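PDB 5GJO: Lysine/ornithine decarboxylase from Selenomonas ruminantium, which decarboxylates both L-lysine and L-ornithine with similar efficiency, yielding cadaverine and putrescine, with pyridoxal 5'-phosphate as its cofactor. Local coordinates for residues Asp29-Asn34 / Gly263-Leu268; Val269-Gly274 / Ile285-Ile290. The protein carries 2 engineered substitutions. One frame throughout, in Å; residues are numbered along the deposited sequence.

Interaction 1 (Asp29-Asn34 / Gly263-Leu268); sequences DKVEEN and GTAVNL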
loop_
_atom_site.group_PDB
_atom_site.type_symbol
_atom_site.label_atom_id
_atom_site.label_comp_id
_atom_site.label_asym_id
_atom_site.label_seq_id
_atom_site.Cartn_x
_atom_site.Cartn_y
_atom_site.Cartn_z
ATOM N N ASP A 29 -24.448 -11.810 -5.507
ATOM C CA ASP A 29 -25.063 -13.122 -5.310
ATOM C C ASP A 29 -24.067 -14.107 -4.671
ATOM O O ASP A 29 -24.458 -14.915 -3.817
ATOM C CB ASP A 29 -25.610 -13.741 -6.567
ATOM C CG ASP A 29 -26.915 -13.071 -7.078
ATOM O OD1 ASP A 29 -27.379 -12.059 -6.492
ATOM O OD2 ASP A 29 -27.348 -13.551 -8.163
ATOM N N LYS A 30 -22.779 -13.989 -5.022
ATOM C CA LYS A 30 -21.799 -14.926 -4.444
ATOM C C LYS A 30 -21.526 -14.481 -2.989
ATOM O O LYS A 30 -21.371 -15.403 -2.121
ATOM C CB LYS A 30 -20.454 -14.934 -5.198
ATOM C CG LYS A 30 -19.403 -15.902 -4.637
ATOM C CD LYS A 30 -19.807 -17.376 -4.570
ATOM C CE LYS A 30 -18.679 -18.122 -3.891
ATOM N NZ LYS A 30 -19.133 -19.404 -3.385
ATOM N N VAL A 31 -21.502 -13.179 -2.706
ATOM C CA VAL A 31 -21.385 -12.746 -1.276
ATOM C C VAL A 31 -22.547 -13.327 -0.462
ATOM O O VAL A 31 -22.394 -13.902 0.620
ATOM C CB VAL A 31 -21.282 -11.238 -1.112
ATOM C CG1 VAL A 31 -21.312 -10.855 0.355
ATOM C CG2 VAL A 31 -19.967 -10.756 -1.786
ATOM N N GLU A 32 -23.754 -13.222 -1.023
ATOM C CA GLU A 32 -24.900 -13.787 -0.328
ATOM C C GLU A 32 -24.819 -15.268 -0.125
ATOM O O GLU A 32 -25.155 -15.741 0.993
ATOM C CB GLU A 32 -26.201 -13.324 -1.080
ATOM C CG GLU A 32 -27.476 -13.925 -0.509
ATOM C CD GLU A 32 -28.775 -13.245 -1.067
ATOM O OE1 GLU A 32 -28.713 -12.406 -1.942
ATOM O OE2 GLU A 32 -29.876 -13.682 -0.725
ATOM N N GLU A 33 -24.400 -16.031 -1.162
ATOM C CA GLU A 33 -24.212 -17.425 -1.045
ATOM C C GLU A 33 -23.211 -17.776 0.073
ATOM O O GLU A 33 -23.409 -18.773 0.852
ATOM C CB GLU A 33 -23.757 -18.021 -2.359
ATOM C CG GLU A 33 -23.445 -19.484 -2.354
ATOM C CD GLU A 33 -22.952 -19.926 -3.756
ATOM O OE1 GLU A 33 -23.826 -19.999 -4.628
ATOM O OE2 GLU A 33 -21.721 -20.183 -3.974
ATOM N N ASN A 34 -22.112 -17.011 0.110
ATOM C CA ASN A 34 -21.136 -17.225 1.194
ATOM C C ASN A 34 -21.727 -16.954 2.603
ATOM O O ASN A 34 -21.437 -17.712 3.564
ATOM C CB ASN A 34 -19.893 -16.343 0.988
ATOM C CG ASN A 34 -19.054 -16.797 -0.190
ATOM O OD1 ASN A 34 -19.141 -17.958 -0.621
ATOM N ND2 ASN A 34 -18.118 -15.924 -0.619
ATOM N N GLY A 263 -13.923 -13.147 -0.583
ATOM C CA GLY A 263 -12.729 -13.532 -1.281
ATOM C C GLY A 263 -13.008 -14.193 -2.602
ATOM O O GLY A 263 -12.390 -13.853 -3.643
ATOM N N THR A 264 -13.962 -15.094 -2.569
ATOM C CA THR A 264 -14.318 -15.880 -3.752
ATOM C C THR A 264 -15.465 -15.202 -4.591
ATOM O O THR A 264 -16.029 -15.820 -5.471
ATOM C CB THR A 264 -14.863 -17.244 -3.377
ATOM O OG1 THR A 264 -15.818 -17.103 -2.343
ATOM C CG2 THR A 264 -13.669 -18.099 -2.878
ATOM N N ALA A 265 -15.770 -13.942 -4.330
ATOM C CA ALA A 265 -16.825 -13.229 -4.998
ATOM C C ALA A 265 -16.373 -12.121 -5.939
ATOM O O ALA A 265 -17.211 -11.372 -6.420
ATOM C CB ALA A 265 -17.779 -12.663 -3.978
ATOM N N VAL A 266 -15.067 -11.918 -6.137
ATOM C CA VAL A 266 -14.520 -10.786 -6.855
ATOM C C VAL A 266 -13.436 -11.266 -7.835
ATOM O O VAL A 266 -12.627 -12.168 -7.466
ATOM C CB VAL A 266 -13.974 -9.730 -5.892
ATOM C CG1 VAL A 266 -13.476 -8.517 -6.659
ATOM C CG2 VAL A 266 -14.990 -9.338 -4.846
ATOM N N ASN A 267 -13.427 -10.730 -9.049
ATOM C CA ASN A 267 -12.400 -11.005 -10.045
ATOM C C ASN A 267 -11.785 -9.665 -10.454
ATOM O O ASN A 267 -12.437 -8.670 -10.415
ATOM C CB ASN A 267 -12.954 -11.644 -11.326
ATOM C CG ASN A 267 -13.449 -13.074 -11.157
ATOM O OD1 ASN A 267 -13.894 -13.681 -12.116
ATOM N ND2 ASN A 267 -13.379 -13.603 -9.952
ATOM N N LEU A 268 -10.515 -9.680 -10.822
ATOM C CA LEU A 268 -9.844 -8.557 -11.455
ATOM C C LEU A 268 -9.695 -8.758 -12.920
ATOM O O LEU A 268 -9.238 -9.870 -13.396
ATOM C CB LEU A 268 -8.438 -8.362 -10.894
ATOM C CG LEU A 268 -7.572 -7.315 -11.547
ATOM C CD1 LEU A 268 -8.050 -5.907 -11.207
ATOM C CD2 LEU A 268 -6.164 -7.534 -10.967
#
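Where the chain leaves the PLP-binding TIM-type barrel for the mixed beta sheet of the second domain, K30 and N34, one turn apart on helix 28-41, pack against T264 and A265 in the turn just ahead of strand 266-276. N34 makes the hydrogen bond across the contact: its ND2 gives a fairly straight N-H (164°) to T264 OG1 at 3.1 Å, with the hydroxyl tilted slightly from the amide plane. The same ND2 also bonds to the carbonyl of M261, so the amide nitrogen is bonded both to the turn and to helix 259-263 just before it.

K30 works mainly through its aliphatic chain. With CG anti to the backbone N (chi1 -180°) and the chain bent at the next bond, it runs past the turn. CG lies 3.7 Å from A265 CB. Farther out, CE comes up to T264 OG1 at 3.4 Å. The ammonium then turns back to its own helix, where NZ forms a salt bridge to E33 OE2 at 2.8 Å and a hydrogen bond to N34 OD1 at 3.1 Å. NZ thus holds one end of the N34 amide while T264 and M261 take the other, which fixes which way round the amide sits. Cutting K30 back to an alanine removes the ammonium and the methylenes, which is likely to cost E33 its salt bridge and N34 OD1 this donor, and to open a gap beside T264 and A265.

A265 CB also meets V31 CG2 at 3.6 Å, and V31 reaches on to L62 and L63 of helix 57-65. Around the buried contact, M2 covers K30 and N34, the backbone of A265 bonds to S27 just before helix 28-41, and V266 leads into the sheet against strand 23-26.

Interaction 2 (Val269-Gly274 / Ile285-Ile290); sequences VTSVIG and ILDEGI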
loop_
_atom_site.group_PDB
_atom_site.type_symbol
_atom_site.label_atom_id
_atom_site.label_comp_id
_atom_site.label_asym_id
_atom_site.label_seq_id
_atom_site.Cartn_x
_atom_site.Cartn_y
_atom_site.Cartn_z
ATOM N N VAL A 269 -10.016 -7.729 -13.686
ATOM C CA VAL A 269 -9.774 -7.707 -15.149
ATOM C C VAL A 269 -8.729 -6.633 -15.454
ATOM O O VAL A 269 -8.907 -5.445 -15.094
ATOM C CB VAL A 269 -11.033 -7.397 -15.966
ATOM C CG1 VAL A 269 -10.740 -7.512 -17.452
ATOM C CG2 VAL A 269 -12.171 -8.396 -15.595
ATOM N N THR A 270 -7.659 -7.059 -16.059
ATOM C CA THR A 270 -6.514 -6.199 -16.347
ATOM C C THR A 270 -6.033 -6.429 -17.756
ATOM O O THR A 270 -6.066 -7.579 -18.253
ATOM C CB THR A 270 -5.462 -6.298 -15.241
ATOM O OG1 THR A 270 -4.327 -5.499 -15.576
ATOM C CG2 THR A 270 -4.977 -7.702 -15.064
ATOM N N SER A 271 -5.555 -5.380 -18.410
ATOM C CA SER A 271 -5.036 -5.501 -19.792
ATOM C C SER A 271 -3.515 -5.585 -19.826
ATOM O O SER A 271 -2.816 -4.928 -19.018
ATOM C CB SER A 271 -5.433 -4.300 -20.646
ATOM O OG SER A 271 -6.830 -4.250 -20.784
ATOM N N VAL A 272 -3.046 -6.312 -20.830
ATOM C CA VAL A 272 -1.638 -6.254 -21.282
ATOM C C VAL A 272 -1.424 -4.906 -22.000
ATOM O O VAL A 272 -2.056 -4.588 -23.010
ATOM C CB VAL A 272 -1.258 -7.441 -22.230
ATOM C CG1 VAL A 272 0.225 -7.337 -22.715
ATOM C CG2 VAL A 272 -1.542 -8.732 -21.503
ATOM N N ILE A 273 -0.579 -4.094 -21.413
ATOM C CA ILE A 273 -0.237 -2.788 -21.978
ATOM C C ILE A 273 1.125 -2.767 -22.687
ATOM O O ILE A 273 1.425 -1.825 -23.436
ATOM C CB ILE A 273 -0.401 -1.592 -20.989
ATOM C CG1 ILE A 273 0.463 -1.742 -19.758
ATOM C CG2 ILE A 273 -1.837 -1.396 -20.546
ATOM C CD1 ILE A 273 0.501 -0.480 -18.943
ATOM N N GLY A 274 1.944 -3.770 -22.421
ATOM C CA GLY A 274 3.234 -3.902 -23.103
ATOM C C GLY A 274 3.719 -5.333 -23.089
ATOM O O GLY A 274 3.355 -6.134 -22.205
ATOM N N ILE A 285 3.484 -6.663 -19.418
ATOM C CA ILE A 285 3.204 -5.583 -18.487
ATOM C C ILE A 285 1.713 -5.361 -18.434
ATOM O O ILE A 285 1.069 -5.158 -19.461
ATOM C CB ILE A 285 3.916 -4.269 -18.897
ATOM C CG1 ILE A 285 5.417 -4.518 -18.917
ATOM C CG2 ILE A 285 3.614 -3.181 -17.874
ATOM C CD1 ILE A 285 5.984 -5.114 -17.681
ATOM N N LEU A 286 1.152 -5.472 -17.215
ATOM C CA LEU A 286 -0.299 -5.271 -16.982
ATOM C C LEU A 286 -0.624 -3.883 -16.469
ATOM O O LEU A 286 0.258 -3.249 -15.994
ATOM C CB LEU A 286 -0.829 -6.306 -15.951
ATOM C CG LEU A 286 -0.502 -7.772 -16.337
ATOM C CD1 LEU A 286 -1.034 -8.678 -15.245
ATOM C CD2 LEU A 286 -1.151 -8.083 -17.664
ATOM N N ASP A 287 -1.887 -3.438 -16.602
ATOM C CA ASP A 287 -2.309 -2.189 -16.090
ATOM C C ASP A 287 -2.736 -2.155 -14.632
ATOM O O ASP A 287 -3.114 -1.071 -14.149
ATOM C CB ASP A 287 -3.235 -1.416 -17.027
ATOM C CG ASP A 287 -4.570 -2.126 -17.319
ATOM O OD1 ASP A 287 -4.955 -3.098 -16.639
ATOM O OD2 ASP A 287 -5.275 -1.649 -18.263
ATOM N N GLU A 288 -2.556 -3.242 -13.936
ATOM C CA GLU A 288 -2.688 -3.341 -12.507
ATOM C C GLU A 288 -1.474 -4.042 -11.942
ATOM O O GLU A 288 -0.986 -5.007 -12.527
ATOM C CB GLU A 288 -3.983 -4.031 -12.079
ATOM C CG GLU A 288 -4.293 -3.980 -10.574
ATOM C CD GLU A 288 -4.813 -2.648 -10.037
ATOM O OE1 GLU A 288 -5.188 -2.634 -8.849
ATOM O OE2 GLU A 288 -4.899 -1.634 -10.818
ATOM N N GLY A 289 -1.014 -3.641 -10.776
ATOM C CA GLY A 289 0.233 -4.261 -10.215
ATOM C C GLY A 289 0.280 -4.258 -8.678
ATOM O O GLY A 289 -0.754 -4.139 -7.950
ATOM N N ILE A 290 1.503 -4.363 -8.179
ATOM C CA ILE A 290 1.785 -4.612 -6.771
ATOM C C ILE A 290 1.460 -3.416 -5.880
ATOM O O ILE A 290 1.265 -3.600 -4.668
ATOM C CB ILE A 290 3.222 -5.082 -6.596
ATOM C CG1 ILE A 290 3.348 -5.897 -5.298
ATOM C CG2 ILE A 290 4.171 -3.884 -6.595
ATOM C CD1 ILE A 290 4.604 -6.690 -5.192
#
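D287 folds back onto strand 266-276 and offers one carboxylate oxygen to two donors: T270 OG1 reaches D287 OD1 at 2.7 Å, and S271 N reaches it at 3.0 Å. Both come from the same face of the carboxylate, the hydroxyl on the anti side and the amide from well above the plane. What brings the group back is chi1 of 63°, which sets CG between the backbone N and the carbonyl carbon. The backbone N of D287 in turn gives a 3.0 Å bond to S271 O, so S271 and D287 are joined twice.

Strands 266-276 and 283-286 form a beta hairpin in the mixed sheet, and further along it the antiparallel pairing holds a classic beta bulge, I273 and G274 both facing I285. I285 O takes a 2.8 Å bond from I273 N and a weak one from G274 N, while I285 N gives a nearly straight bond (177°) to G274 O. V272 and L286 form a non-hydrogen-bonded pair, their methyls meeting obliquely with V272 CG2 3.9 Å from L286 CD2. I273 CG2 packs on D287 CB at 3.8 Å, and its CG1 lies against I285 CG2.

In the next shell T21 binds both D287 OD2 and S271 OG, tying the two side chains together from outside the hairpin, and K344 adds a second bond to S271 OG. On the dimer side, V97 of the second subunit packs on I273 and I285, and K124 of that subunit bonds to I273 O. Strand 266-276 also pairs with strand 344-347, whose V345 touches T270 and L286, and L286 bonds through its backbone to G320 at the end of strand 315-320.

In the fold
Both contacts are buried and share strand 266-276, their centres about 22 Å apart. Interaction 1 lies just ahead of that strand and nearer the middle of the chain, joining a helix of the PLP-binding domain to the approach to the sheet across a long sequence separation. Interaction 2 is a local hairpin farther out, where the second subunit comes into play. Side chains do the work in 29-34 with 263-268, through lysine methylenes, small apolar groups and an amide; in 269-274 with 285-290 backbone pairing leads, helped by a carboxylate. The two meet where L268 CD2 packs on E288 CG at 4.0 Å.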